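ADP-dependent (S)-NAD(P)H-hydrate dehydratase (Streptococcus mutans, PDB 3BGK) probably dehydrates the S-form of the damaged cofactor NAD(P)HX, spending ADP and releasing AMP and phosphate, and so restores NAD(P)H. Local coordinates at residues 39-42 against 43-46; 303-306 against 307-311. One frame throughout, in Å; residues are numbered along the deposited sequence.

Contact 1 (39-42 against 43-46). With K (potassium ion), chain C.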
loop_
_atom_site.group_PDB
_atom_site.type_symbol
_atom_site.label_atom_id
_atom_site.label_comp_id
_atom_site.label_asym_id
_atom_site.label_seq_id
_atom_site.Cartn_x
_atom_site.Cartn_y
_atom_site.Cartn_z
ATOM N N ASP A 39 -16.539 -20.956 -21.262
ATOM C CA ASP A 39 -17.315 -20.029 -20.461
ATOM C C ASP A 39 -18.661 -20.604 -20.039
ATOM O O ASP A 39 -19.144 -20.310 -18.949
ATOM C CB ASP A 39 -17.488 -18.682 -21.181
ATOM C CG ASP A 39 -18.176 -18.807 -22.540
ATOM O OD1 ASP A 39 -18.214 -19.914 -23.128
ATOM O OD2 ASP A 39 -18.674 -17.773 -23.029
ATOM N N LEU A 40 -19.250 -21.434 -20.901
ATOM C CA LEU A 40 -20.545 -22.051 -20.624
ATOM C C LEU A 40 -20.473 -22.958 -19.399
ATOM O O LEU A 40 -21.415 -23.014 -18.603
ATOM C CB LEU A 40 -21.062 -22.827 -21.844
ATOM C CG LEU A 40 -21.070 -22.111 -23.206
ATOM C CD1 LEU A 40 -21.511 -23.051 -24.329
ATOM C CD2 LEU A 40 -21.922 -20.844 -23.198
ATOM N N LEU A 41 -19.356 -23.661 -19.243
ATOM C CA LEU A 41 -19.128 -24.455 -18.049
ATOM C C LEU A 41 -18.986 -23.523 -16.847
ATOM O O LEU A 41 -19.590 -23.754 -15.800
ATOM C CB LEU A 41 -17.889 -25.343 -18.210
ATOM C CG LEU A 41 -17.561 -26.437 -17.173
ATOM C CD1 LEU A 41 -16.831 -25.878 -15.956
ATOM C CD2 LEU A 41 -18.785 -27.234 -16.746
ATOM N N THR A 42 -18.194 -22.467 -17.017
ATOM C CA THR A 42 -17.929 -21.491 -15.959
ATOM C C THR A 42 -19.208 -20.758 -15.550
ATOM O O THR A 42 -19.448 -20.541 -14.359
ATOM C CB THR A 42 -16.818 -20.516 -16.397
ATOM O OG1 THR A 42 -15.647 -21.272 -16.721
ATOM C CG2 THR A 42 -16.477 -19.523 -15.295
ATOM N N LYS A 43 -20.033 -20.403 -16.536
ATOM C CA LYS A 43 -21.362 -19.854 -16.284
ATOM C C LYS A 43 -22.274 -20.855 -15.580
ATOM O O LYS A 43 -23.207 -20.451 -14.881
ATOM C CB LYS A 43 -22.037 -19.385 -17.575
ATOM C CG LYS A 43 -21.460 -18.117 -18.178
ATOM C CD LYS A 43 -22.260 -17.699 -19.406
ATOM C CE LYS A 43 -21.362 -17.216 -20.542
ATOM N NZ LYS A 43 -20.596 -15.977 -20.218
ATOM N N LYS A 44 -22.022 -22.149 -15.759
ATOM C CA LYS A 44 -22.812 -23.160 -15.058
ATOM C C LYS A 44 -22.449 -23.219 -13.571
ATOM O O LYS A 44 -23.323 -23.426 -12.725
ATOM C CB LYS A 44 -22.650 -24.541 -15.699
ATOM C CG LYS A 44 -23.633 -25.589 -15.168
ATOM C CD LYS A 44 -22.963 -26.936 -14.935
ATOM C CE LYS A 44 -22.778 -27.704 -16.236
ATOM N NZ LYS A 44 -22.074 -28.999 -16.011
ATOM N N ILE A 45 -21.166 -23.032 -13.264
ATOM C CA ILE A 45 -20.669 -23.102 -11.888
ATOM C C ILE A 45 -20.964 -21.825 -11.097
ATOM O O ILE A 45 -21.573 -21.883 -10.025
ATOM C CB ILE A 45 -19.158 -23.445 -11.836
ATOM C CG1 ILE A 45 -18.907 -24.856 -12.398
ATOM C CG2 ILE A 45 -18.575 -23.271 -10.413
ATOM C CD1 ILE A 45 -19.826 -25.948 -11.850
ATOM N N ILE A 46 -20.544 -20.681 -11.633
ATOM C CA ILE A 46 -20.773 -19.394 -10.970
ATOM C C ILE A 46 -22.271 -19.055 -10.962
ATOM O O ILE A 46 -22.795 -18.416 -11.880
ATOM C CB ILE A 46 -19.892 -18.248 -11.562
ATOM C CG1 ILE A 46 -18.410 -18.671 -11.559
ATOM C CG2 ILE A 46 -20.102 -16.957 -10.774
ATOM C CD1 ILE A 46 -17.436 -17.673 -12.145
HETATM K K K C . -24.804 -18.500 -13.980
#
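Asp39 holds its CG between its own N and C (chi1 59°), while Lys43 sets CG anti to its carbonyl carbon and bends its chain at the far end. The two side chains therefore run side by side, one helical turn apart. Their charged ends form a long salt bridge, with OD2 of Asp39 3.8 Å from NZ of Lys43. OD1 of Asp39 accepts a weak hydrogen bond from the N of Leu40. CD2 of Leu41 lies 3.8 Å from NZ of Lys44, whose charge is paired with Glu270. CG2 of Thr42 meets CD1 of Ile46 at 3.8 Å, while OG1 of Thr42 is hydrogen-bonded to the O of Asp38. The last turn is closed by a nearly straight hydrogen bond from Ile46 N to Thr42 O, 2.9 Å long. Helix 39-45 ends here, and Ile46 leaves the helical path. A potassium ion sits at this end, 2.7 Å from the O of Lys43 and 2.9 Å from the O of Ile46. Both ligands are uncharged backbone carbonyls. Their partial negative charge, probably aided by the helix dipole, is consistent with the binding of a large monovalent cation.

Contact 2 (303-306 against 307-311)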
loop_
_atom_site.group_PDB
_atom_site.type_symbol
_atom_site.label_atom_id
_atom_site.label_comp_id
_atom_site.label_asym_id
_atom_site.label_seq_id
_atom_site.Cartn_x
_atom_site.Cartn_y
_atom_site.Cartn_z
ATOM N N THR A 303 -14.012 -10.282 -9.147
ATOM C CA THR A 303 -15.458 -10.171 -8.868
ATOM C C THR A 303 -16.286 -9.515 -9.954
ATOM O O THR A 303 -17.425 -9.911 -10.170
ATOM C CB THR A 303 -15.837 -9.493 -7.530
ATOM O OG1 THR A 303 -14.924 -8.436 -7.215
ATOM C CG2 THR A 303 -15.880 -10.508 -6.443
ATOM N N ARG A 304 -15.732 -8.506 -10.621
ATOM C CA ARG A 304 -16.449 -7.871 -11.727
ATOM C C ARG A 304 -16.784 -8.909 -12.799
ATOM O O ARG A 304 -17.881 -8.897 -13.360
ATOM C CB ARG A 304 -15.651 -6.707 -12.324
ATOM C CG ARG A 304 -16.383 -5.984 -13.444
ATOM C CD ARG A 304 -15.527 -4.906 -14.113
ATOM N NE ARG A 304 -14.235 -5.402 -14.597
ATOM C CZ ARG A 304 -14.066 -6.151 -15.687
ATOM N NH1 ARG A 304 -15.111 -6.529 -16.423
ATOM N NH2 ARG A 304 -12.844 -6.538 -16.039
ATOM N N VAL A 305 -15.849 -9.819 -13.054
ATOM C CA VAL A 305 -16.018 -10.832 -14.094
ATOM C C VAL A 305 -16.880 -11.999 -13.605
ATOM O O VAL A 305 -17.709 -12.506 -14.358
ATOM C CB VAL A 305 -14.662 -11.324 -14.645
ATOM C CG1 VAL A 305 -14.867 -12.381 -15.718
ATOM C CG2 VAL A 305 -13.856 -10.151 -15.207
HETATM N N MSE A 306 -16.692 -12.415 -12.355
HETATM C CA MSE A 306 -17.561 -13.423 -11.754
HETATM C C MSE A 306 -19.008 -12.940 -11.753
HETATM O O MSE A 306 -19.918 -13.715 -12.049
HETATM C CB MSE A 306 -17.115 -13.784 -10.335
HETATM C CG MSE A 306 -15.843 -14.598 -10.275
HETATM SE SE MSE A 306 -15.379 -15.219 -8.488
HETATM C CE MSE A 306 -16.751 -16.590 -8.276
ATOM N N LYS A 307 -19.202 -11.659 -11.433
ATOM C CA LYS A 307 -20.512 -11.010 -11.514
ATOM C C LYS A 307 -21.133 -11.142 -12.906
ATOM O O LYS A 307 -22.309 -11.487 -13.021
ATOM C CB LYS A 307 -20.416 -9.535 -11.123
ATOM C CG LYS A 307 -21.729 -8.777 -11.195
ATOM C CD LYS A 307 -22.736 -9.310 -10.190
ATOM C CE LYS A 307 -24.124 -8.744 -10.441
ATOM N NZ LYS A 307 -25.085 -9.224 -9.411
ATOM N N GLU A 308 -20.339 -10.861 -13.944
ATOM C CA GLU A 308 -20.731 -11.065 -15.346
ATOM C C GLU A 308 -21.043 -12.535 -15.641
ATOM O O GLU A 308 -21.979 -12.838 -16.382
ATOM C CB GLU A 308 -19.624 -10.608 -16.300
ATOM C CG GLU A 308 -19.388 -9.108 -16.401
ATOM C CD GLU A 308 -18.337 -8.753 -17.458
ATOM O OE1 GLU A 308 -17.332 -9.492 -17.583
ATOM O OE2 GLU A 308 -18.510 -7.735 -18.169
HETATM N N MSE A 309 -20.246 -13.438 -15.072
HETATM C CA MSE A 309 -20.415 -14.872 -15.298
HETATM C C MSE A 309 -21.698 -15.373 -14.655
HETATM O O MSE A 309 -22.320 -16.306 -15.159
HETATM C CB MSE A 309 -19.212 -15.663 -14.770
HETATM C CG MSE A 309 -17.942 -15.475 -15.586
HETATM SE SE MSE A 309 -17.973 -16.386 -17.315
HETATM C CE MSE A 309 -17.092 -15.041 -18.395
ATOM N N SER A 310 -22.082 -14.749 -13.542
ATOM C CA SER A 310 -23.303 -15.122 -12.834
ATOM C C SER A 310 -24.539 -14.570 -13.551
ATOM O O SER A 310 -25.656 -15.012 -13.292
ATOM C CB SER A 310 -23.257 -14.706 -11.350
ATOM O OG SER A 310 -23.504 -13.322 -11.161
ATOM N N GLU A 311 -24.299 -13.637 -14.479
ATOM C CA GLU A 311 -25.318 -12.943 -15.292
ATOM C C GLU A 311 -26.008 -11.837 -14.512
ATOM O O GLU A 311 -25.498 -10.718 -14.435
ATOM C CB GLU A 311 -26.337 -13.910 -15.922
#
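Arg304 lies alongside Glu308, one turn further on, and both side chains point the same way. NH1 of Arg304 is 3.9 Å from OE1 of Glu308, a long salt bridge. The guanidinium and carboxylate planes stand 83° apart, so the two groups do not pair flat. The other terminal nitrogen, NH2 of Arg304, makes a salt bridge to Glu301. CG of Glu308 passes 3.4 Å from the O of Arg304. On another side of the helix, CG1 of Val305 is in loose apolar contact with CG of Met309, at 4.4 Å. Between the two segments the backbone bonds run from residue i+4 to i: Lys307 N bonds to Thr303 O, and Met309 N to Val305 O. Ser310 N bonds to Met306 O at 2.8 Å. Its side chain turns back along the helix, because OG lies between the backbone N and the carbonyl carbon (chi1 78°). There OG donates a hydrogen bond of 2.9 Å to the O of Lys307. Residues 303-310 belong to the C-terminal part of helix 295-310. Val305 and Met309 face helix 268-287, at Tyr281, and Met306 reaches Leu278 there. Met306 and Met309 are both selenomethionine; Met309 also packs on helix 39-45, while Met306 and Ser310 touch Tyr291 of the second subunit.

Contact 1 comes near the start of the modelled chain and contact 2 at its very end, so the two are in series. Their centres are nevertheless about 10 Å apart, and they touch directly. Ile46 CD1 packs on Met309 CB at 3.8 Å, and Lys43 CG lies 3.6 Å from Met309 O. Helix 39-45 thus lies against the C-terminal part of helix 295-310, and both rest on helix 268-287. The potassium ion bound at 43-46 is about 5 Å from the side chain of Ser310. Ile46 packs on Tyr291 of the second subunit, and contact 2 meets the same neighbouring residue. The place where the first and last modelled helices meet therefore also belongs to a subunit interface of the tetramer.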